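Local structure of odorant Binding Protein from Varroa destructor, form P2<1> (Varroa destructor, 7NZA) at residues 81-84 / 85-88; 106-109 / 110-114; 135-138 / 139-143; 124-127 / 128-132. The protein probably binds small hydrophobic odorant or signalling molecules in an open internal cavity and carries them for this parasitic mite. All coordinates share one frame; numbering follows the deposited sequence. Where two conformers were deposited one is given.

Contact 1: 81-84 / 85-88; sequences VYKF and DRAR
The phenolic end of Y82 reaches forward to the methyl of A87, with Y82 OH 3.4 Å from A87 CB, and the same hydroxyl bonds to S7 N of the second subunit. With chi1 at 176°, CG of Y82 lies opposite its backbone N, and the ring runs along the start of helix 84-93. It turns an edge to F84, so that Y82 CD2 stands 3.5 Å above the plane of the F84 ring, over its centre. K83 occupies the N-cap position. Its carbonyl O receives the amide of A87 (K83 O to A87 N, 3.1 Å), and F84 O receives R88 N at 3.0 Å; R88 belongs to the sodium site, its side chain about 3 Å from the ion. The chain enters the helix through an inverse gamma turn centred on K83, closed by F84 N on Y82 O at 2.9 Å. On the outer flank, K83 CB rests 3.8 Å from R86 CB. Their extended chains end as like charges, K83 NZ and R86 NH1 5.0 Å apart. R86 also makes a cation-pi contact with W75. Two backbone carbonyls, G74 O accepting K83 and E73 O accepting R86, probably offset the cost of bringing the like charges close.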
loop_
_atom_site.group_PDB
_atom_site.type_symbol
_atom_site.label_atom_id
_atom_site.label_comp_id
_atom_site.label_asym_id
_atom_site.label_seq_id
_atom_site.Cartn_x
_atom_site.Cartn_y
_atom_site.Cartn_z
ATOM N N VAL A 81 26.853 -5.758 6.528
ATOM C CA VAL A 81 26.105 -7.039 6.335
ATOM C C VAL A 81 24.706 -6.947 6.976
ATOM O O VAL A 81 24.576 -6.446 8.093
ATOM C CB VAL A 81 26.870 -8.258 6.860
ATOM C CG1 VAL A 81 26.178 -9.508 6.463
ATOM C CG2 VAL A 81 28.311 -8.270 6.326
ATOM N N TYR A 82 23.687 -7.392 6.271
ATOM C CA TYR A 82 22.322 -7.424 6.852
ATOM C C TYR A 82 22.305 -8.288 8.068
ATOM O O TYR A 82 22.910 -9.386 8.102
ATOM C CB TYR A 82 21.349 -7.963 5.805
ATOM C CG TYR A 82 19.934 -8.125 6.319
ATOM C CD1 TYR A 82 19.094 -7.058 6.589
ATOM C CD2 TYR A 82 19.420 -9.381 6.457
ATOM C CE1 TYR A 82 17.786 -7.259 7.020
ATOM C CE2 TYR A 82 18.150 -9.589 6.880
ATOM C CZ TYR A 82 17.324 -8.563 7.175
ATOM O OH TYR A 82 16.036 -8.815 7.560
ATOM N N LYS A 83 21.572 -7.880 9.081
ATOM C CA LYS A 83 21.463 -8.552 10.381
ATOM C C LYS A 83 20.439 -9.673 10.333
ATOM O O LYS A 83 19.359 -9.623 10.894
ATOM C CB LYS A 83 21.151 -7.564 11.499
ATOM C CG LYS A 83 22.268 -6.578 11.794
ATOM C CD LYS A 83 21.929 -5.612 12.929
ATOM C CE LYS A 83 23.035 -4.593 13.121
ATOM N NZ LYS A 83 22.598 -3.545 14.066
ATOM N N PHE A 84 20.858 -10.765 9.680
ATOM C CA PHE A 84 19.983 -11.971 9.569
ATOM C C PHE A 84 19.556 -12.472 10.932
ATOM O O PHE A 84 18.406 -12.886 11.120
ATOM C CB PHE A 84 20.709 -13.075 8.801
ATOM C CG PHE A 84 20.935 -12.764 7.351
ATOM C CD1 PHE A 84 19.916 -12.979 6.418
ATOM C CD2 PHE A 84 22.148 -12.313 6.891
ATOM C CE1 PHE A 84 20.105 -12.728 5.075
ATOM C CE2 PHE A 84 22.330 -12.101 5.546
ATOM C CZ PHE A 84 21.310 -12.281 4.661
ATOM N N ASP A 85 20.451 -12.440 11.942
ATOM C CA ASP A 85 20.086 -12.986 13.265
ATOM C C ASP A 85 19.053 -12.088 13.926
ATOM O O ASP A 85 18.154 -12.575 14.614
ATOM C CB ASP A 85 21.278 -13.129 14.224
ATOM C CG ASP A 85 22.301 -14.120 13.687
ATOM O OD1 ASP A 85 22.017 -14.882 12.703
ATOM O OD2 ASP A 85 23.391 -14.189 14.301
ATOM N N ARG A 86 19.118 -10.780 13.679
ATOM C CA ARG A 86 18.036 -9.884 14.171
ATOM C C ARG A 86 16.715 -10.257 13.542
ATOM O O ARG A 86 15.667 -10.236 14.176
ATOM C CB ARG A 86 18.420 -8.420 13.931
ATOM C CG ARG A 86 17.396 -7.440 14.434
ATOM C CD ARG A 86 17.732 -5.997 14.110
ATOM N NE ARG A 86 16.605 -5.117 14.399
ATOM C CZ ARG A 86 16.527 -3.830 14.061
ATOM N NH1 ARG A 86 17.585 -3.266 13.573
ATOM N NH2 ARG A 86 15.374 -3.211 14.218
ATOM N N ALA A 87 16.702 -10.540 12.234
ATOM C CA ALA A 87 15.476 -10.927 11.540
ATOM C C ALA A 87 14.873 -12.192 12.163
ATOM O O ALA A 87 13.668 -12.312 12.360
ATOM C CB ALA A 87 15.731 -11.084 10.069
ATOM N N ARG A 88 15.723 -13.149 12.444
ATOM C CA ARG A 88 15.328 -14.407 13.109
ATOM C C ARG A 88 14.687 -14.098 14.481
ATOM O O ARG A 88 13.638 -14.636 14.771
ATOM C CB ARG A 88 16.552 -15.321 13.228
ATOM C CG ARG A 88 16.255 -16.644 13.875
ATOM C CD ARG A 88 17.477 -17.517 13.988
ATOM N NE ARG A 88 16.875 -18.826 14.226
ATOM C CZ ARG A 88 16.503 -19.272 15.392
ATOM N NH1 ARG A 88 16.719 -18.510 16.460
ATOM N NH2 ARG A 88 15.980 -20.482 15.523
#

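Contact 2: 106-109 / 110-114; sequences LKHD and ACQKE
H108 and Q112, one helical turn apart, lie side by side and point the same way, the imidazole and amide planes turned 70° against each other. In both residues CG stands anti to the backbone N (chi1 169° for H108 and 177° for Q112), which sends the two chains off the helix in a common direction. Their polar ends, H108 NE2 and Q112 OE1, remain 3.6 Å apart, and a water fills the role of go-between. Water W1 lies at the ring edge, in the imidazole plane, 2.9 Å from H108 NE2, and donates to Q112 OE1. A second water, W2, donates to Q112 OE1 at 2.8 Å and also to D109 OD1 at 2.7 Å. The amide oxygen thus takes two water protons, and the water chain links three side chains on one flank of the helix. The other imidazole nitrogen, ND1, is tied to Y129 OH, which fixes the rotation of the ring. Round the helix, C111 bends back over the preceding turn, its SG 3.3 Å from K107 O, the same carbonyl that accepts C111 N at 2.7 Å. D109, with its side chain about 3 Å from the bound sodium ion, borders the metal site. This part of helix 98-118 touches two other helices: H108 meets R88 and Q112 meets F84 on helix 84-93, whereas C111 is joined to C132 of helix 122-141 by a disulfide and packs on M133, and K107 lies against N136.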
loop_
_atom_site.group_PDB
_atom_site.type_symbol
_atom_site.label_atom_id
_atom_site.label_comp_id
_atom_site.label_asym_id
_atom_site.label_seq_id
_atom_site.Cartn_x
_atom_site.Cartn_y
_atom_site.Cartn_z
ATOM N N LEU A 106 12.971 -22.451 9.728
ATOM C CA LEU A 106 13.749 -23.299 8.807
ATOM C C LEU A 106 13.898 -22.602 7.476
ATOM O O LEU A 106 14.985 -22.557 6.898
ATOM C CB LEU A 106 13.080 -24.667 8.633
ATOM C CG LEU A 106 13.881 -25.663 7.807
ATOM C CD1 LEU A 106 15.261 -25.940 8.432
ATOM C CD2 LEU A 106 13.093 -26.948 7.681
ATOM N N LYS A 107 12.826 -21.949 6.988
ATOM C CA LYS A 107 12.941 -21.166 5.744
ATOM C C LYS A 107 13.819 -19.978 5.974
ATOM O O LYS A 107 14.498 -19.537 5.021
ATOM C CB LYS A 107 11.555 -20.843 5.172
ATOM C CG LYS A 107 10.829 -22.038 4.586
ATOM C CD LYS A 107 11.604 -22.652 3.454
ATOM C CE LYS A 107 10.753 -23.670 2.707
ATOM N NZ LYS A 107 11.512 -24.148 1.535
ATOM N N HIS A 108 13.851 -19.360 7.153
ATOM C CA HIS A 108 14.828 -18.286 7.397
ATOM C C HIS A 108 16.206 -18.815 7.027
ATOM O O HIS A 108 16.997 -18.094 6.395
ATOM C CB HIS A 108 14.770 -17.831 8.878
ATOM C CG HIS A 108 15.861 -16.966 9.256
ATOM N ND1 HIS A 108 15.871 -15.638 8.967
ATOM C CD2 HIS A 108 17.026 -17.280 9.863
ATOM C CE1 HIS A 108 17.002 -15.125 9.390
ATOM N NE2 HIS A 108 17.735 -16.118 9.963
ATOM N N ASP A 109 16.597 -19.964 7.540
ATOM C CA ASP A 109 17.941 -20.514 7.258
ATOM C C ASP A 109 18.063 -20.743 5.744
ATOM O O ASP A 109 19.151 -20.419 5.220
ATOM C CB ASP A 109 18.190 -21.766 8.079
ATOM C CG ASP A 109 18.210 -21.588 9.583
ATOM O OD1 ASP A 109 18.614 -20.534 10.018
ATOM O OD2 ASP A 109 17.781 -22.575 10.242
ATOM N N ALA A 110 17.054 -21.356 5.158
ATOM C CA ALA A 110 17.179 -21.655 3.716
ATOM C C ALA A 110 17.305 -20.374 2.888
ATOM O O ALA A 110 18.098 -20.301 1.951
ATOM C CB ALA A 110 15.967 -22.442 3.241
ATOM N N CYS A 111 16.580 -19.346 3.263
ATOM C CA CYS A 111 16.568 -18.068 2.529
ATOM C C CYS A 111 17.880 -17.324 2.774
ATOM O O CYS A 111 18.436 -16.750 1.826
ATOM C CB CYS A 111 15.401 -17.209 2.969
ATOM S SG CYS A 111 13.810 -17.817 2.336
ATOM N N GLN A 112 18.448 -17.352 3.993
ATOM C CA GLN A 112 19.745 -16.741 4.237
ATOM C C GLN A 112 20.793 -17.439 3.383
ATOM O O GLN A 112 21.672 -16.790 2.843
ATOM C CB GLN A 112 20.060 -16.750 5.726
ATOM C CG GLN A 112 21.431 -16.192 6.023
ATOM C CD GLN A 112 21.720 -16.144 7.493
ATOM O OE1 GLN A 112 20.893 -16.429 8.330
ATOM N NE2 GLN A 112 22.908 -15.640 7.838
ATOM N N LYS A 113 20.764 -18.769 3.353
ATOM C CA LYS A 113 21.753 -19.535 2.564
ATOM C C LYS A 113 21.644 -19.153 1.099
ATOM O O LYS A 113 22.628 -18.914 0.422
ATOM C CB LYS A 113 21.510 -21.025 2.783
ATOM C CG LYS A 113 22.496 -21.885 1.976
ATOM C CD LYS A 113 22.275 -23.371 2.078
ATOM C CE LYS A 113 23.226 -24.205 1.276
ATOM N NZ LYS A 113 23.130 -25.614 1.638
ATOM N N GLU A 114 20.411 -19.189 0.573
ATOM C CA GLU A 114 20.213 -18.829 -0.852
ATOM C C GLU A 114 20.773 -17.437 -1.134
ATOM O O GLU A 114 21.506 -17.221 -2.128
ATOM C CB GLU A 114 18.767 -18.982 -1.244
ATOM C CG GLU A 114 18.517 -18.631 -2.706
ATOM C CD GLU A 114 17.066 -18.649 -3.128
ATOM O OE1 GLU A 114 16.194 -18.935 -2.316
ATOM O OE2 GLU A 114 16.813 -18.355 -4.284
HETATM O O HOH W 1 20.389 -16.083 11.018
HETATM O O HOH W 2 20.714 -19.082 9.097
#

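Contact 3: 135-138 / 139-143; sequences YNIS and QICGI
Q139 folds back over the ring of Y135 in a CH-pi contact, its CG 4.0 Å from the ring centroid and 19° off the ring normal, placed over one face but offset toward the rim. The Q139 chain, bent at chi2, then carries the amide past the phenol, with NE2 3.7 Å from Y135 CE1 and the amide plane only 26° from that of the ring. Apolar contacts centre on the buried I137. I137 CG2 meets C141 SG at 3.8 Å and also approaches I143 CD1, the branch standing anti to the backbone N of I137. The backbone bonds continue the helix through Q139 N, I140 N and C141 N, accepted by Y135 O, N136 O and I137 O. They then give way to a Schellman motif. G142 adopts positive phi (69°), I143 N reaches back five residues to S138 O at 3.0 Å, in the carbonyl plane and on a lone pair, and G142 N makes a weak bond to Q139 O. Water W3 completes the end by donating to I143 O at 2.8 Å and more weakly to S138 O. S138 OG bonds to D134 O one turn earlier. Covalently, C141 is fixed to C21 by a disulfide. Helix 122-141 therefore ends with the S138 carbonyl satisfied by the returning chain. The glycine backbone allows that reversal, and I137 and I143 come into loose apolar contact beside the turn while the sulfur bridge pins the helix terminus to the N-terminal region.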
loop_
_atom_site.group_PDB
_atom_site.type_symbol
_atom_site.label_atom_id
_atom_site.label_comp_id
_atom_site.label_asym_id
_atom_site.label_seq_id
_atom_site.Cartn_x
_atom_site.Cartn_y
_atom_site.Cartn_z
ATOM N N TYR A 135 7.696 -14.930 0.013
ATOM C CA TYR A 135 7.112 -16.084 -0.660
ATOM C C TYR A 135 6.914 -17.255 0.273
ATOM O O TYR A 135 5.838 -17.796 0.396
ATOM C CB TYR A 135 8.002 -16.476 -1.841
ATOM C CG TYR A 135 7.492 -17.681 -2.533
ATOM C CD1 TYR A 135 6.267 -17.693 -3.172
ATOM C CD2 TYR A 135 8.180 -18.853 -2.441
ATOM C CE1 TYR A 135 5.770 -18.854 -3.768
ATOM C CE2 TYR A 135 7.766 -19.985 -3.148
ATOM C CZ TYR A 135 6.540 -19.984 -3.761
ATOM O OH TYR A 135 6.115 -21.138 -4.397
ATOM N N ASN A 136 7.961 -17.631 1.001
ATOM C CA ASN A 136 7.867 -18.819 1.871
ATOM C C ASN A 136 6.973 -18.613 3.071
ATOM O O ASN A 136 6.209 -19.532 3.390
ATOM C CB ASN A 136 9.240 -19.280 2.329
ATOM C CG ASN A 136 9.959 -20.050 1.256
ATOM O OD1 ASN A 136 9.580 -21.200 1.012
ATOM N ND2 ASN A 136 10.890 -19.436 0.571
ATOM N N ILE A 137 6.989 -17.487 3.709
ATOM C CA ILE A 137 6.061 -17.199 4.821
ATOM C C ILE A 137 4.656 -17.274 4.293
ATOM O O ILE A 137 3.733 -17.808 4.911
ATOM C CB ILE A 137 6.372 -15.899 5.526
ATOM C CG1 ILE A 137 7.710 -15.942 6.255
ATOM C CG2 ILE A 137 5.234 -15.588 6.507
ATOM C CD1 ILE A 137 8.102 -14.628 6.824
ATOM N N SER A 138 4.398 -16.687 3.107
ATOM C CA SER A 138 3.038 -16.682 2.509
ATOM C C SER A 138 2.549 -18.110 2.305
ATOM O O SER A 138 1.361 -18.435 2.570
ATOM C CB SER A 138 2.950 -15.885 1.223
ATOM O OG SER A 138 3.214 -14.548 1.446
ATOM N N GLN A 139 3.429 -18.953 1.786
ATOM C CA GLN A 139 3.068 -20.362 1.551
ATOM C C GLN A 139 2.779 -21.089 2.853
ATOM O O GLN A 139 1.785 -21.778 2.939
ATOM C CB GLN A 139 4.184 -21.119 0.815
ATOM C CG GLN A 139 4.453 -20.640 -0.584
ATOM C CD GLN A 139 3.316 -21.052 -1.482
ATOM O OE1 GLN A 139 2.977 -22.229 -1.580
ATOM N NE2 GLN A 139 2.718 -20.102 -2.155
ATOM N N ILE A 140 3.628 -20.963 3.848
ATOM C CA ILE A 140 3.473 -21.678 5.131
ATOM C C ILE A 140 2.194 -21.229 5.801
ATOM O O ILE A 140 1.424 -22.027 6.362
ATOM C CB ILE A 140 4.689 -21.446 6.005
ATOM C CG1 ILE A 140 5.908 -22.153 5.436
ATOM C CG2 ILE A 140 4.373 -21.800 7.469
ATOM C CD1 ILE A 140 7.221 -21.644 5.944
ATOM N N CYS A 141 1.913 -19.946 5.744
ATOM C CA CYS A 141 0.811 -19.346 6.536
ATOM C C CYS A 141 -0.517 -19.407 5.784
ATOM O O CYS A 141 -1.542 -19.157 6.392
ATOM C CB CYS A 141 1.162 -17.905 6.828
ATOM S SG CYS A 141 2.517 -17.704 8.003
ATOM N N GLY A 142 -0.481 -19.607 4.483
ATOM C CA GLY A 142 -1.688 -19.427 3.636
ATOM C C GLY A 142 -2.127 -17.995 3.510
ATOM O O GLY A 142 -3.348 -17.713 3.540
ATOM N N ILE A 143 -1.188 -17.070 3.436
ATOM C CA ILE A 143 -1.506 -15.639 3.297
ATOM C C ILE A 143 -1.876 -15.332 1.866
ATOM O O ILE A 143 -1.233 -15.831 0.924
ATOM C CB ILE A 143 -0.334 -14.762 3.720
ATOM C CG1 ILE A 143 -0.134 -14.901 5.225
ATOM C CG2 ILE A 143 -0.490 -13.337 3.271
ATOM C CD1 ILE A 143 1.202 -14.370 5.722
HETATM O O HOH W 3 -0.971 -18.528 0.105
#

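Contact 4: 124-127 / 128-132; sequences NQVQ and LYQAC
V126 O accepts Q130 N at 2.8 Å, the shortest of the four backbone bonds linking 124-127 to 128-132, with an N-H...O angle of 160°. The side chain of Q130 also runs close over this carbonyl, its CG 3.4 Å from V126 O. Q130 continues alongside V126, both side chains pointing the same way. V126 CG2 meets the glutamine at CG and CD, 4.0 Å from Q130 CD, so the methyl rests along its chain. A chi1 of 56° puts V126 CG2 anti to the backbone N, with CG1 in the crowded position. The amide end of Q130 is held across the dimer, where NE2 bonds to S7 O of the second subunit. The carbonyls on either side of V126 O in sequence also accept: Q125 O takes Y129 N at 2.9 Å, and Q127 O takes A131 N at 3.1 Å. Q127 NE2 bonds to E63, and Q125 NE2 to H119 O. Y129 meets F84 in a T-shaped ring pair and its OH is hydrogen-bonded to H108 ND1, while V126 and Q130 both touch L70. This is a regular alpha-helical run of i to i+4 bonds in the last helix, 122-141, which packs on helices 55-72, 98-118 and the start of 84-93, in a mainly helical fold with three disulfides within the chain, among them C132 to C111.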
loop_
_atom_site.group_PDB
_atom_site.type_symbol
_atom_site.label_atom_id
_atom_site.label_comp_id
_atom_site.label_asym_id
_atom_site.label_seq_id
_atom_site.Cartn_x
_atom_site.Cartn_y
_atom_site.Cartn_z
ATOM N N ASN A 124 22.029 -6.850 -2.468
ATOM C CA ASN A 124 21.380 -7.934 -3.214
ATOM C C ASN A 124 21.030 -9.068 -2.251
ATOM O O ASN A 124 20.006 -9.672 -2.420
ATOM C CB ASN A 124 22.254 -8.427 -4.364
ATOM C CG ASN A 124 22.360 -7.473 -5.525
ATOM O OD1 ASN A 124 21.589 -6.512 -5.673
ATOM N ND2 ASN A 124 23.416 -7.663 -6.317
ATOM N N GLN A 125 21.894 -9.357 -1.281
ATOM C CA GLN A 125 21.602 -10.436 -0.315
ATOM C C GLN A 125 20.272 -10.131 0.417
ATOM O O GLN A 125 19.406 -10.988 0.523
ATOM C CB GLN A 125 22.677 -10.600 0.723
ATOM C CG GLN A 125 23.954 -11.189 0.163
ATOM C CD GLN A 125 25.027 -11.293 1.205
ATOM O OE1 GLN A 125 24.883 -10.857 2.345
ATOM N NE2 GLN A 125 26.127 -11.957 0.882
ATOM N N VAL A 126 20.106 -8.934 0.939
ATOM C CA VAL A 126 18.900 -8.643 1.737
ATOM C C VAL A 126 17.705 -8.613 0.790
ATOM O O VAL A 126 16.605 -9.110 1.142
ATOM C CB VAL A 126 18.990 -7.374 2.635
ATOM C CG1 VAL A 126 19.329 -6.109 1.930
ATOM C CG2 VAL A 126 17.717 -7.273 3.465
ATOM N N GLN A 127 17.869 -8.124 -0.425
ATOM C CA GLN A 127 16.756 -8.128 -1.392
ATOM C C GLN A 127 16.269 -9.540 -1.659
ATOM O O GLN A 127 15.081 -9.833 -1.634
ATOM C CB GLN A 127 17.188 -7.430 -2.701
ATOM C CG GLN A 127 17.417 -5.896 -2.524
ATOM C CD GLN A 127 18.067 -5.244 -3.719
ATOM O OE1 GLN A 127 18.662 -5.931 -4.560
ATOM N NE2 GLN A 127 18.017 -3.916 -3.780
ATOM N N LEU A 128 17.197 -10.459 -1.924
ATOM C CA LEU A 128 16.753 -11.847 -2.216
ATOM C C LEU A 128 16.209 -12.489 -0.928
ATOM O O LEU A 128 15.189 -13.149 -1.013
ATOM C CB LEU A 128 17.867 -12.670 -2.861
ATOM C CG LEU A 128 17.486 -14.116 -3.182
ATOM C CD1 LEU A 128 16.262 -14.209 -4.087
ATOM C CD2 LEU A 128 18.661 -14.841 -3.842
ATOM N N TYR A 129 16.824 -12.264 0.227
ATOM C CA TYR A 129 16.307 -12.833 1.489
ATOM C C TYR A 129 14.868 -12.366 1.715
ATOM O O TYR A 129 13.999 -13.186 2.026
ATOM C CB TYR A 129 17.169 -12.384 2.661
ATOM C CG TYR A 129 16.583 -12.712 3.996
ATOM C CD1 TYR A 129 16.672 -13.990 4.519
ATOM C CD2 TYR A 129 15.861 -11.766 4.711
ATOM C CE1 TYR A 129 16.106 -14.305 5.733
ATOM C CE2 TYR A 129 15.283 -12.045 5.937
ATOM C CZ TYR A 129 15.399 -13.352 6.447
ATOM O OH TYR A 129 14.770 -13.597 7.614
ATOM N N GLN A 130 14.588 -11.075 1.529
ATOM C CA GLN A 130 13.232 -10.553 1.841
ATOM C C GLN A 130 12.249 -11.144 0.845
ATOM O O GLN A 130 11.104 -11.523 1.209
ATOM C CB GLN A 130 13.208 -9.061 1.824
ATOM C CG GLN A 130 13.883 -8.453 3.016
ATOM C CD GLN A 130 13.706 -6.972 3.132
ATOM O OE1 GLN A 130 13.883 -6.241 2.150
ATOM N NE2 GLN A 130 13.328 -6.456 4.286
ATOM N N ALA A 131 12.612 -11.246 -0.444
ATOM C CA ALA A 131 11.705 -11.835 -1.429
ATOM C C ALA A 131 11.445 -13.299 -1.105
ATOM O O ALA A 131 10.329 -13.795 -1.205
ATOM C CB ALA A 131 12.262 -11.675 -2.836
ATOM N N CYS A 132 12.490 -14.011 -0.770
ATOM C CA CYS A 132 12.437 -15.446 -0.388
ATOM C C CYS A 132 11.520 -15.652 0.822
ATOM O O CYS A 132 10.685 -16.562 0.831
ATOM C CB CYS A 132 13.833 -15.983 -0.120
ATOM S SG CYS A 132 14.016 -17.727 0.292
#

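How the contacts relate
Contacts 1, 2 and 4 form one cluster, their centres 10 to 12 Å apart, with Y129 of contact 4 reaching both others. A87 CB of contact 1 lies 3.6 Å from Y129 OH, which also bonds to H108 of contact 2. The disulfide from C111 SG to C132 SG, 2.1 Å, ties contact 2 covalently to contact 4. Contact 1 meets contact 2 directly, F84 O being 3.2 Å from H108 CE1. Contact 3 continues helix 122-141 beyond contact 4, centres 16 Å apart, and packs on contact 2, K107 CE lying 3.2 Å from N136 OD1. The sodium ion, bound at R88 and L105, lies beside contacts 1 and 2, with the Y129 side chain about 8 Å away.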